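Local coordinates for dihydropteroate synthase (Anaplasma phagocytophilum, PDB 6UCZ), which catalyses the joining of a dihydropterin pyrophosphate to p-aminobenzoate to give dihydropteroate, a step of folate synthesis, and here holds a pterin monophosphate in its barrel, at residues A[232-237]-A[268-273]; A[154-159]-A[202-207]; A[34-39]-A[70-75]; A[110-115]-A[131-136]. One frame throughout, in Å; residues are numbered along the deposited sequence.

Contact 1 (A[232-237]-A[268-273]). With PMM (pterin-6-yl-methyl-monophosphate), chain C.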
# COMPACT_ATOMS: atom_id res chain seq x y z
N PHE A 232 -5.31 -14.60 -3.64
CA PHE A 232 -5.15 -13.25 -4.15
C PHE A 232 -3.73 -12.75 -3.94
O PHE A 232 -3.09 -13.10 -2.95
CB PHE A 232 -6.12 -12.30 -3.44
CG PHE A 232 -7.56 -12.60 -3.71
CD1 PHE A 232 -8.23 -13.54 -2.94
CD2 PHE A 232 -8.25 -11.96 -4.73
CE1 PHE A 232 -9.56 -13.82 -3.19
CE2 PHE A 232 -9.57 -12.24 -4.98
CZ PHE A 232 -10.23 -13.17 -4.21
N PRO A 233 -3.23 -11.91 -4.84
CA PRO A 233 -1.96 -11.22 -4.57
C PRO A 233 -2.07 -10.38 -3.32
O PRO A 233 -3.14 -9.85 -2.98
CB PRO A 233 -1.75 -10.36 -5.82
CG PRO A 233 -2.65 -10.95 -6.87
CD PRO A 233 -3.82 -11.51 -6.13
N VAL A 234 -0.94 -10.25 -2.63
CA VAL A 234 -0.85 -9.57 -1.35
C VAL A 234 0.12 -8.40 -1.45
O VAL A 234 1.17 -8.51 -2.09
CB VAL A 234 -0.43 -10.55 -0.24
CG1 VAL A 234 -0.04 -9.82 1.03
CG2 VAL A 234 -1.56 -11.54 0.03
N CYS A 235 -0.26 -7.28 -0.85
CA CYS A 235 0.62 -6.13 -0.67
C CYS A 235 0.90 -5.94 0.82
O CYS A 235 -0.02 -6.04 1.65
CB CYS A 235 -0.02 -4.86 -1.24
SG CYS A 235 0.92 -3.34 -0.98
N VAL A 236 2.15 -5.67 1.17
CA VAL A 236 2.50 -5.39 2.56
C VAL A 236 3.21 -4.05 2.65
O VAL A 236 4.17 -3.80 1.91
CB VAL A 236 3.37 -6.50 3.17
CG1 VAL A 236 3.87 -6.09 4.55
CG2 VAL A 236 2.58 -7.80 3.23
N GLY A 237 2.74 -3.19 3.56
CA GLY A 237 3.37 -1.90 3.81
C GLY A 237 3.97 -1.82 5.20
O GLY A 237 3.35 -1.31 6.14
N GLN A 268 8.38 -15.21 1.21
CA GLN A 268 7.01 -15.69 1.33
C GLN A 268 6.17 -15.41 0.08
O GLN A 268 4.94 -15.59 0.12
CB GLN A 268 6.33 -15.05 2.54
CG GLN A 268 7.13 -15.15 3.83
CD GLN A 268 7.44 -16.57 4.23
OE1 GLN A 268 6.56 -17.43 4.24
NE2 GLN A 268 8.69 -16.82 4.57
N GLN A 269 6.79 -14.92 -1.00
CA GLN A 269 6.11 -14.61 -2.27
C GLN A 269 5.06 -13.52 -2.13
O GLN A 269 4.06 -13.51 -2.86
CB GLN A 269 5.48 -15.86 -2.91
CG GLN A 269 6.48 -16.98 -3.18
CD GLN A 269 7.68 -16.50 -3.99
OE1 GLN A 269 8.82 -16.61 -3.54
NE2 GLN A 269 7.42 -15.96 -5.18
N VAL A 270 5.28 -12.57 -1.21
CA VAL A 270 4.41 -11.40 -1.15
C VAL A 270 4.54 -10.63 -2.45
O VAL A 270 5.64 -10.41 -2.96
CB VAL A 270 4.77 -10.53 0.07
CG1 VAL A 270 3.99 -9.20 0.00
CG2 VAL A 270 4.45 -11.28 1.36
N ASP A 271 3.39 -10.25 -3.03
CA ASP A 271 3.41 -9.79 -4.41
C ASP A 271 3.83 -8.33 -4.54
O ASP A 271 4.42 -7.95 -5.55
CB ASP A 271 2.04 -10.01 -5.05
CG ASP A 271 1.56 -11.45 -4.89
OD1 ASP A 271 1.23 -11.84 -3.75
OD2 ASP A 271 1.51 -12.18 -5.91
N PHE A 272 3.56 -7.51 -3.52
CA PHE A 272 3.91 -6.10 -3.56
C PHE A 272 4.47 -5.68 -2.22
O PHE A 272 3.87 -5.99 -1.18
CB PHE A 272 2.68 -5.23 -3.89
CG PHE A 272 2.05 -5.51 -5.23
CD1 PHE A 272 1.08 -6.49 -5.36
CD2 PHE A 272 2.43 -4.80 -6.34
CE1 PHE A 272 0.50 -6.74 -6.59
CE2 PHE A 272 1.87 -5.05 -7.58
CZ PHE A 272 0.90 -6.03 -7.71
N LEU A 273 5.57 -4.93 -2.23
CA LEU A 273 6.11 -4.32 -1.02
C LEU A 273 6.08 -2.81 -1.18
O LEU A 273 6.66 -2.27 -2.13
CB LEU A 273 7.55 -4.78 -0.74
CG LEU A 273 7.74 -6.26 -0.47
CD1 LEU A 273 9.23 -6.55 -0.20
CD2 LEU A 273 6.87 -6.68 0.73
N5 PMM C . 0.45 2.54 4.81
C6 PMM C . 0.32 3.87 4.70
C7 PMM C . -0.33 4.44 3.62
N8 PMM C . -0.89 3.75 2.63
N1 PMM C . -1.31 1.71 1.70
C2 PMM C . -1.23 0.38 1.75
N2 PMM C . -1.78 -0.35 0.78
N3 PMM C . -0.61 -0.29 2.76
C4 PMM C . -0.02 0.30 3.86
O4 PMM C . 0.50 -0.38 4.75
C4A PMM C . -0.08 1.78 3.84
C8A PMM C . -0.75 2.42 2.74
C9 PMM C . 0.87 4.68 5.85
O10 PMM C . 2.31 4.63 5.81
PA PMM C . 3.21 5.91 5.40
O1P PMM C . 4.65 5.48 5.72
O2P PMM C . 2.87 7.04 6.35
O3P PMM C . 2.99 6.25 3.96
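Cys235 and Val236 run parallel to Phe272 and Leu273, two short strands tied by backbone bonds. Val236 N gives to Phe272 O at 2.9 Å, and Val234 O takes the N-H of Phe272 at 3.0 Å, together with a weaker, bent bond from Asp271 N. The other polar link is a side-chain one. Asp271 turns its CG away from its own carbonyl carbon (chi1 -53°), which brings OD1 to within 2.9 Å of Val234 N; the N-H points almost straight at it (165°) but comes from above the carboxylate plane. OD1 also forms a salt bridge with Lys228, so an acidic residue suits this place.

Cys235 and Phe272 share a sheet face, CB to CB at 3.8 Å; from the preceding loop Pro233 CB approaches the Phe272 ring edge. Val270, before its strand, brings CG1 to Val236 CG2 at 3.8 Å, the branched side chains crossing at about a right angle over helix 255-267. Gly237, just beyond the strand, lies against the pterin, its O 3.3 Å from PMM O4, where a side chain would collide with the ligand. The chemistry implies a largely apolar strand pair whose one carboxylate, partly exposed, is shared between backbone and lysine.

Contact 2 (A[154-159]-A[202-207]). With PMM (pterin-6-yl-methyl-monophosphate), chain C.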
# COMPACT_ATOMS: atom_id res chain seq x y z
N ILE A 154 -6.74 -3.03 -8.01
CA ILE A 154 -7.07 -2.33 -6.77
C ILE A 154 -6.50 -3.06 -5.56
O ILE A 154 -6.69 -4.27 -5.41
CB ILE A 154 -8.59 -2.11 -6.64
CG1 ILE A 154 -8.93 -1.51 -5.28
CG2 ILE A 154 -9.36 -3.41 -6.90
CD1 ILE A 154 -10.25 -0.76 -5.28
N ILE A 155 -5.81 -2.31 -4.70
CA ILE A 155 -5.41 -2.79 -3.38
C ILE A 155 -6.45 -2.32 -2.37
O ILE A 155 -6.80 -1.14 -2.35
CB ILE A 155 -4.02 -2.26 -2.99
CG1 ILE A 155 -3.00 -2.56 -4.09
CG2 ILE A 155 -3.56 -2.87 -1.64
CD1 ILE A 155 -1.74 -1.72 -3.97
N ILE A 156 -6.95 -3.24 -1.55
CA ILE A 156 -7.79 -2.91 -0.40
C ILE A 156 -7.02 -3.24 0.87
O ILE A 156 -6.49 -4.35 1.01
CB ILE A 156 -9.15 -3.63 -0.46
CG1 ILE A 156 -8.98 -5.13 -0.72
CG2 ILE A 156 -10.05 -2.99 -1.53
CD1 ILE A 156 -10.30 -5.91 -0.64
N MET A 157 -6.94 -2.27 1.78
CA MET A 157 -6.11 -2.37 2.98
C MET A 157 -6.98 -2.44 4.23
O MET A 157 -7.91 -1.65 4.39
CB MET A 157 -5.19 -1.16 3.10
CG MET A 157 -4.12 -1.32 4.18
SD MET A 157 -3.45 0.26 4.68
CE MET A 157 -4.82 0.91 5.67
N HIS A 158 -6.66 -3.37 5.14
CA HIS A 158 -7.41 -3.49 6.39
C HIS A 158 -7.07 -2.35 7.35
O HIS A 158 -5.91 -1.98 7.52
CB HIS A 158 -7.12 -4.82 7.08
CG HIS A 158 -7.89 -4.99 8.36
ND1 HIS A 158 -7.46 -4.45 9.56
CD2 HIS A 158 -9.08 -5.58 8.62
CE1 HIS A 158 -8.35 -4.73 10.50
NE2 HIS A 158 -9.34 -5.42 9.96
N HIS A 159 -8.10 -1.83 8.03
CA HIS A 159 -7.91 -0.85 9.11
C HIS A 159 -9.05 -0.92 10.11
O HIS A 159 -10.10 -1.52 9.86
CB HIS A 159 -7.75 0.56 8.53
CG HIS A 159 -8.95 1.01 7.74
ND1 HIS A 159 -10.09 1.50 8.34
CD2 HIS A 159 -9.19 1.01 6.41
CE1 HIS A 159 -10.98 1.80 7.41
NE2 HIS A 159 -10.45 1.52 6.23
N ILE A 202 -7.78 -7.83 -7.95
CA ILE A 202 -7.92 -7.44 -6.55
C ILE A 202 -6.68 -7.88 -5.77
O ILE A 202 -6.28 -9.04 -5.84
CB ILE A 202 -9.19 -8.05 -5.93
CG1 ILE A 202 -10.43 -7.55 -6.65
CG2 ILE A 202 -9.24 -7.71 -4.44
CD1 ILE A 202 -11.71 -8.30 -6.29
N ILE A 203 -6.12 -6.96 -4.98
CA ILE A 203 -4.93 -7.19 -4.17
C ILE A 203 -5.26 -6.90 -2.71
O ILE A 203 -5.91 -5.90 -2.41
CB ILE A 203 -3.76 -6.31 -4.66
CG1 ILE A 203 -3.48 -6.55 -6.15
CG2 ILE A 203 -2.52 -6.54 -3.84
CD1 ILE A 203 -2.80 -5.37 -6.85
N LEU A 204 -4.79 -7.77 -1.81
CA LEU A 204 -5.14 -7.68 -0.39
C LEU A 204 -3.95 -7.21 0.45
O LEU A 204 -2.83 -7.69 0.27
CB LEU A 204 -5.61 -9.04 0.15
CG LEU A 204 -6.77 -9.69 -0.61
CD1 LEU A 204 -7.18 -11.01 0.04
CD2 LEU A 204 -7.95 -8.74 -0.71
N ASP A 205 -4.21 -6.30 1.38
CA ASP A 205 -3.17 -5.72 2.24
C ASP A 205 -3.68 -5.72 3.68
O ASP A 205 -4.77 -5.17 3.94
CB ASP A 205 -2.82 -4.31 1.75
CG ASP A 205 -1.69 -3.65 2.53
OD1 ASP A 205 -1.52 -3.90 3.76
OD2 ASP A 205 -0.97 -2.84 1.90
N PRO A 206 -2.95 -6.32 4.63
CA PRO A 206 -3.44 -6.38 6.02
C PRO A 206 -3.35 -5.07 6.79
O PRO A 206 -3.80 -5.02 7.94
CB PRO A 206 -2.53 -7.43 6.66
CG PRO A 206 -1.24 -7.29 5.90
CD PRO A 206 -1.66 -7.03 4.47
N GLY A 207 -2.74 -4.03 6.22
CA GLY A 207 -2.65 -2.76 6.93
C GLY A 207 -1.86 -2.81 8.22
O GLY A 207 -2.38 -2.52 9.30
N5 PMM C . 0.45 2.54 4.81
C6 PMM C . 0.32 3.87 4.70
C7 PMM C . -0.33 4.44 3.62
N8 PMM C . -0.89 3.75 2.63
N1 PMM C . -1.31 1.71 1.70
C2 PMM C . -1.23 0.38 1.75
N2 PMM C . -1.78 -0.35 0.78
N3 PMM C . -0.61 -0.29 2.76
C4 PMM C . -0.02 0.30 3.86
O4 PMM C . 0.50 -0.38 4.75
C4A PMM C . -0.08 1.78 3.84
C8A PMM C . -0.75 2.42 2.74
C9 PMM C . 0.87 4.68 5.85
O10 PMM C . 2.31 4.63 5.81
PA PMM C . 3.21 5.91 5.40
O1P PMM C . 4.65 5.48 5.72
O2P PMM C . 2.87 7.04 6.35
O3P PMM C . 2.99 6.25 3.96
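Residues 154-157 and 202-205 run parallel, their axes 4.7 Å apart at closest and turned by 27°, with backbone bonds alternating from Ile203 N to Ile154 O through to His158 N and Asp205 O. On the face away from the ligand, Ile156 and Leu204 lie side by side and point the same way. The CG1 branch of Ile156 sits between its backbone N and carbonyl carbon (chi1 49°), which carries CD1 across to Leu204 CD2 at 3.7 Å. Branched aliphatic residues suit this layer because helix 174-194 packs over it.

These are neighbouring strands of the parallel eight-stranded TIM barrel of the pterin-binding family, and the opposite face looks into its centre. There Ile155 lays CG1 obliquely against Ile203 CB at 3.9 Å, and its CG2 touches Asp205 CB. Asp205, at the C-terminal end of its strand, carries the polar work. OD2 accepts from both PMM N3 (2.7 Å) and PMM N2 (2.8 Å), so one oxygen reads two neighbouring donors of the pterin. OD1 is held by Gly207 N at 2.7 Å in an Asx turn, met on the anti side, which fixes the rotation of the carboxylate.

Met157 extends through its first two torsions and sets SD 3.5 Å from PMM N3, while its CG rests on Gly207 CA at 3.4 Å. Glycine fits there twice over, since its phi is positive and a CB would run into His158 O. His158 reaches past Pro206 O to Lys212, which bonds its ND1.

Contact 3 (A[34-39]-A[70-75])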
# COMPACT_ATOMS: atom_id res chain seq x y z
N GLY A 34 7.22 1.99 -4.75
CA GLY A 34 7.90 3.12 -4.13
C GLY A 34 6.90 4.17 -3.65
O GLY A 34 5.99 4.57 -4.38
N ILE A 35 7.10 4.63 -2.42
CA ILE A 35 6.19 5.58 -1.79
C ILE A 35 6.56 6.99 -2.22
O ILE A 35 7.71 7.42 -2.07
CB ILE A 35 6.23 5.44 -0.26
CG1 ILE A 35 5.71 4.07 0.18
CG2 ILE A 35 5.45 6.58 0.42
CD1 ILE A 35 6.04 3.74 1.64
N LEU A 36 5.57 7.73 -2.72
CA LEU A 36 5.73 9.11 -3.14
C LEU A 36 4.65 9.91 -2.41
O LEU A 36 3.49 9.93 -2.82
CB LEU A 36 5.62 9.24 -4.66
CG LEU A 36 5.75 10.66 -5.20
CD1 LEU A 36 6.89 11.40 -4.55
CD2 LEU A 36 5.93 10.63 -6.70
N ASN A 37 5.05 10.54 -1.33
CA ASN A 37 4.14 11.34 -0.52
C ASN A 37 4.20 12.78 -1.01
O ASN A 37 5.29 13.34 -1.14
CB ASN A 37 4.54 11.23 0.96
CG ASN A 37 3.66 12.05 1.89
OD1 ASN A 37 3.67 13.28 1.85
ND2 ASN A 37 2.92 11.37 2.76
N VAL A 38 3.04 13.35 -1.33
CA VAL A 38 2.99 14.74 -1.77
C VAL A 38 2.27 15.62 -0.77
O VAL A 38 1.89 16.75 -1.10
CB VAL A 38 2.38 14.88 -3.18
CG1 VAL A 38 3.22 14.12 -4.22
CG2 VAL A 38 0.94 14.41 -3.20
N THR A 39 2.06 15.14 0.46
CA THR A 39 1.54 15.97 1.55
C THR A 39 2.54 17.08 1.90
O THR A 39 2.16 18.17 2.32
CB THR A 39 1.22 15.13 2.82
OG1 THR A 39 2.43 14.84 3.54
CG2 THR A 39 0.53 13.82 2.46
N ILE A 70 5.07 3.39 -8.69
CA ILE A 70 5.16 4.59 -7.86
C ILE A 70 3.78 4.81 -7.24
O ILE A 70 2.80 5.03 -7.95
CB ILE A 70 5.59 5.82 -8.66
CG1 ILE A 70 6.84 5.54 -9.49
CG2 ILE A 70 5.81 7.00 -7.71
CD1 ILE A 70 8.08 5.28 -8.67
N ASP A 71 3.72 4.77 -5.91
CA ASP A 71 2.48 4.97 -5.16
C ASP A 71 2.41 6.42 -4.71
O ASP A 71 3.15 6.84 -3.82
CB ASP A 71 2.42 4.01 -3.97
CG ASP A 71 1.10 4.09 -3.22
OD1 ASP A 71 0.04 4.00 -3.87
OD2 ASP A 71 1.13 4.21 -1.96
N VAL A 72 1.50 7.19 -5.32
CA VAL A 72 1.39 8.62 -5.08
C VAL A 72 0.25 8.88 -4.09
O VAL A 72 -0.90 8.50 -4.34
CB VAL A 72 1.15 9.39 -6.38
CG1 VAL A 72 1.25 10.90 -6.13
CG2 VAL A 72 2.12 8.93 -7.49
N GLY A 73 0.57 9.56 -3.00
CA GLY A 73 -0.43 9.86 -2.00
C GLY A 73 -0.36 11.28 -1.48
O GLY A 73 0.73 11.85 -1.37
N ALA A 74 -1.52 11.85 -1.18
CA ALA A 74 -1.59 13.24 -0.75
C ALA A 74 -2.25 13.43 0.60
O ALA A 74 -2.34 14.57 1.07
CB ALA A 74 -2.36 14.08 -1.78
N GLU A 75 -2.70 12.36 1.26
CA GLU A 75 -3.34 12.48 2.57
C GLU A 75 -2.49 11.72 3.58
O GLU A 75 -2.47 10.48 3.57
CB GLU A 75 -4.77 11.95 2.56
CG GLU A 75 -5.56 12.35 3.82
CD GLU A 75 -7.05 12.00 3.75
OE1 GLU A 75 -7.45 11.21 2.86
OE2 GLU A 75 -7.81 12.51 4.60
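Leu36 is bonded through both its backbone groups: its N gives to Asp71 O at 2.8 Å, and its O accepts from Gly73 N. The same alternation continues at both ends of the pair, with Asp71 N on Gly34 O at 2.7 Å and Val38 N on Gly73 O at 2.8 Å. The last bond is almost straight, 174° at the hydrogen, and these four bonds satisfy the polar groups facing across the parallel strands. Gly34 O and Leu36 O additionally receive CA-H contacts from Ile70 and Val72.

Among the side chains, Asn37 OD1 serves two donors of Thr39. Thr39 N, at 2.8 Å, lies well above the carbonyl plane, and this backbone bond makes an Asx turn where the chain leaves the strand; the hydroxyl OG1 adds a second bond, coming in on a lone pair at 2.6 Å, although Thr39 is poorly ordered. Asp71 looks into the barrel and finds its partners on other strands: OD2 forms a salt bridge with Arg274 and accepts from Asn133, while OD1 accepts from Ser112. A buried carboxylate thus has several donors.

The other face needs no such partners. Leu36 sends CG anti to its backbone N (chi1 179°) and crosses Ile70 obliquely, CD2 to CG2 at 3.8 Å, beneath helix 52-64. Just beyond the strands, Val38 CG2 meets Ala74 CB at 3.6 Å; a small methyl suits a place packed against Leu93 of helix 86-93. With Asp71 among polar partners inside and aliphatic residues toward the helices, the pair has the two-faced build of adjacent strands in a TIM barrel, here with Ile35 close to the phosphate of the bound ligand.

Contact 4 (A[110-115]-A[131-136]). With PMM (pterin-6-yl-methyl-monophosphate), chain C.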
# COMPACT_ATOMS: atom_id res chain seq x y z
N GLU A 110 4.75 1.41 -13.33
CA GLU A 110 3.34 1.70 -13.12
C GLU A 110 3.15 2.78 -12.06
O GLU A 110 4.06 3.12 -11.31
CB GLU A 110 2.58 0.44 -12.74
CG GLU A 110 2.61 -0.63 -13.82
CD GLU A 110 1.97 -1.92 -13.39
OE1 GLU A 110 2.54 -2.60 -12.50
OE2 GLU A 110 0.88 -2.24 -13.92
N VAL A 111 1.93 3.32 -12.00
CA VAL A 111 1.57 4.36 -11.04
C VAL A 111 0.34 3.91 -10.27
O VAL A 111 -0.62 3.40 -10.86
CB VAL A 111 1.32 5.72 -11.73
CG1 VAL A 111 0.98 6.81 -10.70
CG2 VAL A 111 2.52 6.11 -12.59
N SER A 112 0.37 4.11 -8.95
CA SER A 112 -0.71 3.77 -8.03
C SER A 112 -1.20 5.05 -7.37
O SER A 112 -0.40 5.94 -7.05
CB SER A 112 -0.22 2.77 -6.96
OG SER A 112 -1.24 2.48 -6.03
N ILE A 113 -2.51 5.17 -7.17
CA ILE A 113 -3.07 6.31 -6.44
C ILE A 113 -3.47 5.85 -5.05
O ILE A 113 -4.34 4.99 -4.89
CB ILE A 113 -4.25 6.97 -7.20
CG1 ILE A 113 -4.85 8.12 -6.38
CG2 ILE A 113 -5.34 5.97 -7.58
CD1 ILE A 113 -3.88 9.24 -6.08
N ASP A 114 -2.81 6.40 -4.03
CA ASP A 114 -3.07 6.03 -2.65
C ASP A 114 -4.13 7.00 -2.14
O ASP A 114 -3.83 8.16 -1.83
CB ASP A 114 -1.79 6.09 -1.81
CG ASP A 114 -1.99 5.63 -0.38
OD1 ASP A 114 -3.15 5.47 0.09
OD2 ASP A 114 -0.96 5.40 0.29
N THR A 115 -5.37 6.55 -2.09
CA THR A 115 -6.47 7.41 -1.67
C THR A 115 -7.56 6.55 -1.06
O THR A 115 -7.70 5.37 -1.38
CB THR A 115 -7.03 8.22 -2.84
OG1 THR A 115 -8.10 9.06 -2.39
CG2 THR A 115 -7.58 7.30 -3.93
N TYR A 131 -3.09 1.52 -10.77
CA TYR A 131 -3.64 0.91 -9.57
C TYR A 131 -4.41 1.95 -8.78
O TYR A 131 -3.99 3.11 -8.69
CB TYR A 131 -2.55 0.35 -8.62
CG TYR A 131 -1.60 -0.68 -9.17
CD1 TYR A 131 -0.53 -0.32 -9.97
CD2 TYR A 131 -1.73 -2.01 -8.81
CE1 TYR A 131 0.36 -1.28 -10.46
CE2 TYR A 131 -0.86 -2.97 -9.28
CZ TYR A 131 0.19 -2.60 -10.10
OH TYR A 131 1.04 -3.58 -10.55
N ILE A 132 -5.51 1.51 -8.17
CA ILE A 132 -6.05 2.19 -6.99
C ILE A 132 -5.47 1.51 -5.76
O ILE A 132 -5.67 0.31 -5.55
CB ILE A 132 -7.58 2.14 -6.94
CG1 ILE A 132 -8.22 2.63 -8.24
CG2 ILE A 132 -8.09 2.96 -5.75
CD1 ILE A 132 -9.72 2.41 -8.26
N ASN A 133 -4.75 2.26 -4.95
CA ASN A 133 -4.32 1.75 -3.64
C ASN A 133 -5.36 2.27 -2.65
O ASN A 133 -5.20 3.32 -2.05
CB ASN A 133 -2.90 2.20 -3.32
CG ASN A 133 -2.49 1.83 -1.91
OD1 ASN A 133 -3.12 0.99 -1.26
ND2 ASN A 133 -1.45 2.48 -1.42
N ASP A 134 -6.45 1.52 -2.51
CA ASP A 134 -7.59 1.96 -1.70
C ASP A 134 -7.27 1.70 -0.25
O ASP A 134 -7.69 0.70 0.34
CB ASP A 134 -8.88 1.26 -2.11
CG ASP A 134 -10.08 1.69 -1.25
OD1 ASP A 134 -9.98 2.70 -0.52
OD2 ASP A 134 -11.12 1.00 -1.30
N GLN A 135 -6.59 2.67 0.37
CA GLN A 135 -6.22 2.56 1.77
C GLN A 135 -7.44 2.55 2.68
O GLN A 135 -7.35 2.10 3.83
CB GLN A 135 -5.31 3.73 2.12
CG GLN A 135 -4.72 3.71 3.50
CD GLN A 135 -4.11 5.04 3.87
OE1 GLN A 135 -4.02 5.38 5.06
NE2 GLN A 135 -3.69 5.82 2.86
N GLY A 136 -8.60 2.97 2.17
CA GLY A 136 -9.82 2.89 2.95
C GLY A 136 -10.53 1.57 2.88
O GLY A 136 -11.46 1.34 3.66
N5 PMM C . 0.45 2.54 4.81
C6 PMM C . 0.32 3.87 4.70
C7 PMM C . -0.33 4.44 3.62
N8 PMM C . -0.89 3.75 2.63
N1 PMM C . -1.31 1.71 1.70
C2 PMM C . -1.23 0.38 1.75
N2 PMM C . -1.78 -0.35 0.78
N3 PMM C . -0.61 -0.29 2.76
C4 PMM C . -0.02 0.30 3.86
O4 PMM C . 0.50 -0.38 4.75
C4A PMM C . -0.08 1.78 3.84
C8A PMM C . -0.75 2.42 2.74
C9 PMM C . 0.87 4.68 5.85
O10 PMM C . 2.31 4.63 5.81
PA PMM C . 3.21 5.91 5.40
O1P PMM C . 4.65 5.48 5.72
O2P PMM C . 2.87 7.04 6.35
O3P PMM C . 2.99 6.25 3.96
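Tyr131 buries its surface mainly against Glu110 and Ser112 at the start of the paired strands. Its ring edge faces Glu110, with CE1 3.6 Å from Glu110 CB, and its hydroxyl gives to Glu110 OE1 at 2.6 Å, from above a carboxylate turned 69° from the ring. A long aromatic side chain with a polar end suits this place: the ring turns its edge to Glu110 and Val111 O, and the OH reaches an acid that also pairs with Lys153.

Asn133 is next in line. Its CB lies 3.2 Å from Ser112 OG, and with CG anti to the backbone N (chi1 174°) its amide is carried to the pterin. There OD1 accepts from PMM N2 at 2.8 Å, nearly straight, while ND2 gives to PMM N1, so an amide can match a donor and an acceptor at once.

Asp114 lies alongside Asn133, pointing the same way. Its OD1 takes Gln135 NE2 at 2.8 Å on the syn side, close to the plane of that amide, and OD2 approaches PMM N8 at 2.9 Å while pairing with Arg274. Helix 118-127 joins the strands in a beta-alpha-beta unit and covers Ile113 and Ile132 on the other face. The pterin is thus met along its edge by fixed donors and acceptors, with Gln135 and Arg274 positioning the aspartate beside it.

All four contacts join neighbouring strands of one parallel barrel, but they differ in burial and in how they meet the pterin. Contacts 1, 2 and 4 are buried, whereas contact 3 is partly exposed where its strands run out into loops. Backbone bonds join contact 2 to contacts 1 and 4, and contact 4 to contact 3, so the four follow one another round the sheet. Contacts 2 and 4 supply the polar grip on the pterin, one through a carboxylate and the other chiefly through an amide. Contact 1 offers mainly apolar packing and a glycine, while contact 3 sends an aspartate toward contact 4 as a second-shell partner.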